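Local structure of M32 carboxypeptidase (Pyrococcus furiosus, 1KA2) at residues 25-28 against 29-32; 357-360 against 361-365; 388-391 against 392-396. The protein is a metal-dependent homodimeric carboxypeptidase of the M32 family that releases amino acids one after another from the C-terminus of peptides, with broad specificity. All coordinates share one frame; numbering follows the deposited sequence.

Contact 1. Residues 25-28 against 29-32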
loop_
_atom_site.group_PDB
_atom_site.type_symbol
_atom_site.label_atom_id
_atom_site.label_comp_id
_atom_site.label_asym_id
_atom_site.label_seq_id
_atom_site.Cartn_x
_atom_site.Cartn_y
_atom_site.Cartn_z
ATOM N N HIS A 25 -6.454 6.909 5.734
ATOM C CA HIS A 25 -5.690 5.689 5.931
ATOM C C HIS A 25 -5.217 5.285 4.543
ATOM O O HIS A 25 -4.043 5.006 4.313
ATOM C CB HIS A 25 -6.595 4.600 6.481
ATOM C CG HIS A 25 -5.923 3.274 6.614
ATOM N ND1 HIS A 25 -5.046 2.985 7.637
ATOM C CD2 HIS A 25 -5.999 2.157 5.853
ATOM C CE1 HIS A 25 -4.611 1.743 7.501
ATOM N NE2 HIS A 25 -5.175 1.219 6.426
ATOM N N ALA A 26 -6.158 5.278 3.610
ATOM C CA ALA A 26 -5.862 4.914 2.233
ATOM C C ALA A 26 -4.810 5.853 1.622
ATOM O O ALA A 26 -3.878 5.391 0.984
ATOM C CB ALA A 26 -7.148 4.928 1.411
ATOM N N GLN A 27 -4.937 7.162 1.829
ATOM C CA GLN A 27 -3.950 8.094 1.267
ATOM C C GLN A 27 -2.534 7.794 1.761
ATOM O O GLN A 27 -1.580 7.846 0.989
ATOM C CB GLN A 27 -4.314 9.556 1.597
ATOM C CG GLN A 27 -5.494 10.135 0.816
ATOM C CD GLN A 27 -5.142 10.568 -0.607
ATOM O OE1 GLN A 27 -5.661 11.572 -1.111
ATOM N NE2 GLN A 27 -4.274 9.811 -1.261
ATOM N N SER A 28 -2.392 7.478 3.045
ATOM C CA SER A 28 -1.076 7.169 3.617
ATOM C C SER A 28 -0.456 5.940 2.968
ATOM O O SER A 28 0.733 5.923 2.612
ATOM C CB SER A 28 -1.190 6.917 5.122
ATOM O OG SER A 28 -1.630 8.072 5.808
ATOM N N VAL A 29 -1.262 4.897 2.833
ATOM C CA VAL A 29 -0.788 3.669 2.230
ATOM C C VAL A 29 -0.335 3.940 0.799
ATOM O O VAL A 29 0.692 3.437 0.365
ATOM C CB VAL A 29 -1.889 2.589 2.255
ATOM C CG1 VAL A 29 -1.417 1.347 1.529
ATOM C CG2 VAL A 29 -2.207 2.240 3.706
ATOM N N LEU A 30 -1.100 4.755 0.084
ATOM C CA LEU A 30 -0.785 5.118 -1.296
ATOM C C LEU A 30 0.546 5.846 -1.401
ATOM O O LEU A 30 1.394 5.489 -2.218
ATOM C CB LEU A 30 -1.902 6.003 -1.859
ATOM C CG LEU A 30 -2.937 5.333 -2.760
ATOM C CD1 LEU A 30 -3.135 3.899 -2.365
ATOM C CD2 LEU A 30 -4.243 6.119 -2.704
ATOM N N GLY A 31 0.722 6.875 -0.570
ATOM C CA GLY A 31 1.953 7.645 -0.582
ATOM C C GLY A 31 3.147 6.819 -0.174
ATOM O O GLY A 31 4.198 6.861 -0.820
ATOM N N TRP A 32 2.999 6.056 0.901
ATOM C CA TRP A 32 4.088 5.208 1.358
ATOM C C TRP A 32 4.492 4.241 0.253
ATOM O O TRP A 32 5.671 4.106 -0.084
ATOM C CB TRP A 32 3.654 4.410 2.602
ATOM C CG TRP A 32 4.684 3.438 3.111
ATOM C CD1 TRP A 32 5.751 3.717 3.911
ATOM C CD2 TRP A 32 4.749 2.032 2.826
ATOM N NE1 TRP A 32 6.482 2.575 4.142
ATOM C CE2 TRP A 32 5.886 1.526 3.487
ATOM C CE3 TRP A 32 3.952 1.152 2.072
ATOM C CZ2 TRP A 32 6.256 0.171 3.422
ATOM C CZ3 TRP A 32 4.317 -0.196 2.003
ATOM C CH2 TRP A 32 5.459 -0.674 2.675
#

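Contact 2. Residues 357-360 against 361-365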
loop_
_atom_site.group_PDB
_atom_site.type_symbol
_atom_site.label_atom_id
_atom_site.label_comp_id
_atom_site.label_asym_id
_atom_site.label_seq_id
_atom_site.Cartn_x
_atom_site.Cartn_y
_atom_site.Cartn_z
ATOM N N VAL A 357 24.387 23.239 15.212
ATOM C CA VAL A 357 24.663 24.605 15.640
ATOM C C VAL A 357 24.391 25.614 14.521
ATOM O O VAL A 357 23.854 26.689 14.768
ATOM C CB VAL A 357 26.123 24.731 16.139
ATOM C CG1 VAL A 357 26.343 26.095 16.788
ATOM C CG2 VAL A 357 26.419 23.625 17.137
ATOM N N THR A 358 24.731 25.247 13.288
ATOM C CA THR A 358 24.515 26.117 12.132
ATOM C C THR A 358 23.128 25.945 11.481
ATOM O O THR A 358 22.655 26.838 10.776
ATOM C CB THR A 358 25.600 25.873 11.045
ATOM O OG1 THR A 358 25.435 24.566 10.473
ATOM C CG2 THR A 358 26.995 25.973 11.654
ATOM N N TYR A 359 22.475 24.810 11.725
ATOM C CA TYR A 359 21.154 24.536 11.134
ATOM C C TYR A 359 20.117 25.652 11.245
ATOM O O TYR A 359 19.567 26.115 10.236
ATOM C CB TYR A 359 20.537 23.269 11.743
ATOM C CG TYR A 359 19.239 22.838 11.082
ATOM C CD1 TYR A 359 19.242 22.155 9.865
ATOM C CD2 TYR A 359 18.013 23.124 11.667
ATOM C CE1 TYR A 359 18.050 21.764 9.244
ATOM C CE2 TYR A 359 16.817 22.747 11.058
ATOM C CZ TYR A 359 16.842 22.068 9.848
ATOM O OH TYR A 359 15.662 21.694 9.257
ATOM N N ASN A 360 19.829 26.076 12.470
ATOM C CA ASN A 360 18.824 27.105 12.657
ATOM C C ASN A 360 19.059 28.447 11.937
ATOM O O ASN A 360 18.127 29.237 11.779
ATOM C CB ASN A 360 18.581 27.307 14.153
ATOM C CG ASN A 360 17.808 26.144 14.767
ATOM O OD1 ASN A 360 16.795 25.712 14.219
ATOM N ND2 ASN A 360 18.276 25.641 15.902
ATOM N N PHE A 361 20.279 28.700 11.469
ATOM C CA PHE A 361 20.532 29.955 10.771
ATOM C C PHE A 361 20.023 29.836 9.330
ATOM O O PHE A 361 19.689 30.832 8.679
ATOM C CB PHE A 361 22.025 30.323 10.843
ATOM C CG PHE A 361 22.471 30.757 12.226
ATOM C CD1 PHE A 361 23.257 29.928 13.022
ATOM C CD2 PHE A 361 22.078 31.987 12.738
ATOM C CE1 PHE A 361 23.647 30.315 14.309
ATOM C CE2 PHE A 361 22.463 32.387 14.028
ATOM C CZ PHE A 361 23.250 31.546 14.814
ATOM N N HIS A 362 19.932 28.602 8.851
ATOM C CA HIS A 362 19.410 28.341 7.512
ATOM C C HIS A 362 17.914 28.629 7.552
ATOM O O HIS A 362 17.337 29.121 6.586
ATOM C CB HIS A 362 19.656 26.881 7.131
ATOM C CG HIS A 362 21.087 26.574 6.835
ATOM N ND1 HIS A 362 21.611 26.632 5.560
ATOM C CD2 HIS A 362 22.109 26.216 7.648
ATOM C CE1 HIS A 362 22.892 26.316 5.599
ATOM N NE2 HIS A 362 23.219 26.059 6.855
ATOM N N ILE A 363 17.288 28.339 8.685
ATOM C CA ILE A 363 15.852 28.583 8.824
ATOM C C ILE A 363 15.529 30.074 9.033
ATOM O O ILE A 363 14.543 30.589 8.492
ATOM C CB ILE A 363 15.269 27.759 9.995
ATOM C CG1 ILE A 363 15.607 26.272 9.814
ATOM C CG2 ILE A 363 13.771 27.961 10.067
ATOM C CD1 ILE A 363 14.975 25.619 8.576
ATOM N N LEU A 364 16.355 30.762 9.825
ATOM C CA LEU A 364 16.158 32.196 10.082
ATOM C C LEU A 364 16.149 32.986 8.770
ATOM O O LEU A 364 15.272 33.808 8.544
ATOM C CB LEU A 364 17.265 32.724 11.010
ATOM C CG LEU A 364 17.546 34.237 11.055
ATOM C CD1 LEU A 364 16.264 35.012 11.287
ATOM C CD2 LEU A 364 18.563 34.526 12.163
ATOM N N LEU A 365 17.110 32.728 7.892
ATOM C CA LEU A 365 17.146 33.451 6.624
ATOM C C LEU A 365 15.907 33.144 5.774
ATOM O O LEU A 365 15.308 34.046 5.179
ATOM C CB LEU A 365 18.441 33.129 5.868
ATOM C CG LEU A 365 18.527 32.144 4.704
ATOM C CD1 LEU A 365 17.810 32.667 3.469
ATOM C CD2 LEU A 365 19.997 31.949 4.379
HETATM O O HOH W 1 25.445 24.861 7.926
#

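Contact 3. Residues 388-391 against 392-396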
loop_
_atom_site.group_PDB
_atom_site.type_symbol
_atom_site.label_atom_id
_atom_site.label_comp_id
_atom_site.label_asym_id
_atom_site.label_seq_id
_atom_site.Cartn_x
_atom_site.Cartn_y
_atom_site.Cartn_z
ATOM N N ASN A 388 21.758 35.344 -0.754
ATOM C CA ASN A 388 23.218 35.311 -0.720
ATOM C C ASN A 388 23.817 36.220 0.347
ATOM O O ASN A 388 24.720 35.809 1.078
ATOM C CB ASN A 388 23.781 35.677 -2.093
ATOM C CG ASN A 388 23.757 34.505 -3.056
ATOM O OD1 ASN A 388 22.990 33.554 -2.875
ATOM N ND2 ASN A 388 24.593 34.569 -4.089
ATOM N N ASP A 389 23.319 37.447 0.442
ATOM C CA ASP A 389 23.827 38.381 1.442
ATOM C C ASP A 389 23.540 37.857 2.842
ATOM O O ASP A 389 24.344 38.042 3.752
ATOM C CB ASP A 389 23.194 39.777 1.279
ATOM C CG ASP A 389 23.515 40.425 -0.068
ATOM O OD1 ASP A 389 24.568 40.111 -0.664
ATOM O OD2 ASP A 389 22.713 41.268 -0.521
ATOM N N GLU A 390 22.393 37.205 3.016
ATOM C CA GLU A 390 22.031 36.657 4.322
ATOM C C GLU A 390 22.910 35.468 4.678
ATOM O O GLU A 390 23.356 35.340 5.819
ATOM C CB GLU A 390 20.556 36.248 4.350
ATOM C CG GLU A 390 19.640 37.357 4.826
ATOM C CD GLU A 390 19.949 37.779 6.254
ATOM O OE1 GLU A 390 19.596 37.031 7.192
ATOM O OE2 GLU A 390 20.556 38.854 6.437
ATOM N N MET A 391 23.157 34.603 3.699
ATOM C CA MET A 391 24.012 33.442 3.916
ATOM C C MET A 391 25.390 33.940 4.333
ATOM O O MET A 391 26.081 33.312 5.146
ATOM C CB MET A 391 24.154 32.623 2.626
ATOM C CG MET A 391 23.067 31.575 2.394
ATOM S SD MET A 391 23.080 30.304 3.674
ATOM C CE MET A 391 24.642 29.435 3.315
ATOM N N GLU A 392 25.786 35.075 3.766
ATOM C CA GLU A 392 27.094 35.634 4.058
ATOM C C GLU A 392 27.132 36.329 5.404
ATOM O O GLU A 392 28.136 36.268 6.102
ATOM C CB GLU A 392 27.510 36.607 2.959
ATOM C CG GLU A 392 28.974 36.967 3.008
ATOM C CD GLU A 392 29.354 37.945 1.926
ATOM O OE1 GLU A 392 29.120 37.637 0.738
ATOM O OE2 GLU A 392 29.883 39.022 2.266
ATOM N N ARG A 393 26.034 36.978 5.772
ATOM C CA ARG A 393 25.954 37.682 7.046
ATOM C C ARG A 393 25.845 36.754 8.263
ATOM O O ARG A 393 26.259 37.126 9.362
ATOM C CB ARG A 393 24.762 38.633 7.044
ATOM C CG ARG A 393 24.522 39.322 8.380
ATOM C CD ARG A 393 23.218 40.087 8.364
ATOM N NE ARG A 393 22.051 39.205 8.407
ATOM C CZ ARG A 393 21.477 38.752 9.518
ATOM N NH1 ARG A 393 21.955 39.086 10.699
ATOM N NH2 ARG A 393 20.400 37.987 9.447
ATOM N N LEU A 394 25.296 35.552 8.079
ATOM C CA LEU A 394 25.128 34.610 9.191
ATOM C C LEU A 394 26.182 33.516 9.241
ATOM O O LEU A 394 26.645 33.129 10.308
ATOM C CB LEU A 394 23.739 33.971 9.115
ATOM C CG LEU A 394 22.516 34.895 9.155
ATOM C CD1 LEU A 394 21.262 34.056 8.919
ATOM C CD2 LEU A 394 22.449 35.641 10.489
ATOM N N LEU A 395 26.545 32.987 8.084
ATOM C CA LEU A 395 27.548 31.927 8.051
ATOM C C LEU A 395 28.879 32.269 7.366
ATOM O O LEU A 395 29.724 31.392 7.174
ATOM C CB LEU A 395 26.925 30.658 7.432
ATOM C CG LEU A 395 25.764 30.095 8.265
ATOM C CD1 LEU A 395 24.988 29.024 7.465
ATOM C CD2 LEU A 395 26.344 29.533 9.556
ATOM N N GLY A 396 29.056 33.523 6.966
ATOM C CA GLY A 396 30.309 33.906 6.333
ATOM C C GLY A 396 30.624 33.367 4.948
ATOM O O GLY A 396 31.625 33.745 4.330
#

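Contact 1. Residues 25-28 against 29-32
His25 and Val29 meet one turn apart because of their first torsions: the imidazole is swung opposite its own backbone nitrogen (chi1 175°), while Val29 has CG1 in the corresponding position (chi1 176°) and CG2 on the side of its own N, facing back along the helix. Val29 CG2 therefore lies over one face of the His25 ring, displaced toward the rim, 4.2 Å from His25 NE2; the same methyl rests 3.4 Å from His25 O. The imidazole is gripped at both nitrogens, ND1 by the carbonyl oxygen of Phe244 and NE2 by Arg46 NE of the second subunit, which fixes its rotation and probably places its proton on ND1.

Leu30 lies against the carbonyl oxygens of the preceding turn: Leu30 CB is 3.4 Å from Gln27 O and Leu30 CD1 3.7 Å from Ala26 O. With Leu30 cut back to an alanine, CG and both methyls go, which would probably leave a gap beside Ala26 and toward Leu53 of helix 43-61 and Val29 of the second subunit.

Four backbone bonds bind the two segments, each from residue i+4 to residue i. Leu30 N reaches Ala26 O at 3.0 Å and Trp32 N reaches Ser28 O at 2.8 Å; Trp32 CB stands 3.3 Å from Ser28 O. Beyond CB the indole turns away to a cation-pi contact with Arg250 of the DXRXT motif; the side chain of Trp32 is about 10 Å from that of Glu270, the predicted proton donor/acceptor. The regular i-to-i+4 bonding is that of an uninterrupted alpha-helix, here helix 8-36, which brings Val29 against its counterpart at the subunit interface of the homodimer.

Contact 2. Residues 357-360 against 361-365
Near the N-terminal end of helix 359-375, just beyond the I/NRXXA/SD motif, Thr358 and His362 are joined through one water. It donates to Thr358 OG1 at 2.6 Å and lies in the imidazole plane, at the ring edge, 2.7 Å from His362 NE2. Thr358 OG1 has a second partner in Asp355. The same edge of His362 faces the backbone: His362 CD2 is 3.2 Å from Thr358 O, a position reached by setting CG beside the backbone N (chi1 -72°).

The backbone bonds are of i-to-i+3 type at first. His362 N reaches Tyr359 O at 2.9 Å from well above the carbonyl plane, and Phe361 N approaches Thr358 O similarly. Asn360 O then accepts Leu364 N at 3.0 Å, the i-to-i+4 pattern, besides a weak bond from Ile363 N.

Tyr359 CE2 packs obliquely on Ile363 CG1 at 3.9 Å. The side chain of Tyr359 is also about 5 Å from that of Glu299, a metal ligand, and its ring takes a cation-pi contact from Arg303. The bonding passes here from i-to-i+3 to i-to-i+4, in a first part of the helix that borders the metal site of an M32 peptidase of the HEXXH type.

Contact 3. Residues 388-391 against 392-396
The guanidinium of Arg393 has the carboxylate of Glu390 at its edge and CD2 of the next residue, Leu394, over one face, offset toward the rim. The two charged groups are nearly coplanar, their planes 25° apart, and they pair two to two. Arg393 NH2 gives a rather straight bond (166°) to Glu390 OE1 at 2.6 Å; that oxygen accepts on its syn lone pair and lies close to the guanidinium plane. Arg393 NE meets Glu390 OE2 at a modelled 2.5 Å; the salt bridge itself is clear, but so short a length is doubtful. The side chains lie side by side and point the same way: Arg393 runs out extended and bends at chi3 (73°), which brings NE beside Glu390, whose own chain is bent at chi2, and the turn at chi4 then presents NH2. The remaining nitrogen, NH1, forms a salt bridge with Glu180 of helix 169-192, so the guanidinium ties two helices together.

This is an i-to-i+3 ion pair on the last turns of helix 383-395. Regular i-to-i+4 bonds carry the backbone, among them Leu394 N to Glu390 O at 3.0 Å, Arg393 N to Asp389 O at 2.8 Å and Leu395 N to Met391 O at 3.0 Å. The helix ends at Leu395; Gly396, the next residue, leaves helical geometry with a positive phi, which favours glycine.

On the buried side the Met391 and Leu395 side chains cross at an angle, Met391 CE 4.2 Å from Leu395 CD1. Leu394, also buried, lies against the ion pair, Leu394 CD1 3.8 Å from Glu390 OE1. On the exposed side Asp389 OD1 and Glu392 OE1 are 5.4 Å apart, and Arg398 makes a salt bridge with each carboxylate, which probably offsets their repulsion.

From the N terminus, contact 1 comes first, within helix 8-36 at the subunit interface; contact 2 follows in helix 359-375, and contact 3 at the end of helix 383-395. Each joins two segments that follow one another without a gap, so none closes a loop, and the three stand in series without nesting or crossing. Contact 1 lies across the chain's centre from the others, its centre about 32 Å from that of contact 2 and about 40 Å from that of contact 3. Contacts 2 and 3, on consecutive helices, have centres about 11 Å apart and touch: His362 NE2 lies 3.5 Å from Leu395 CD1, and Leu365 CD2 lies 3.6 Å from Met391 SD.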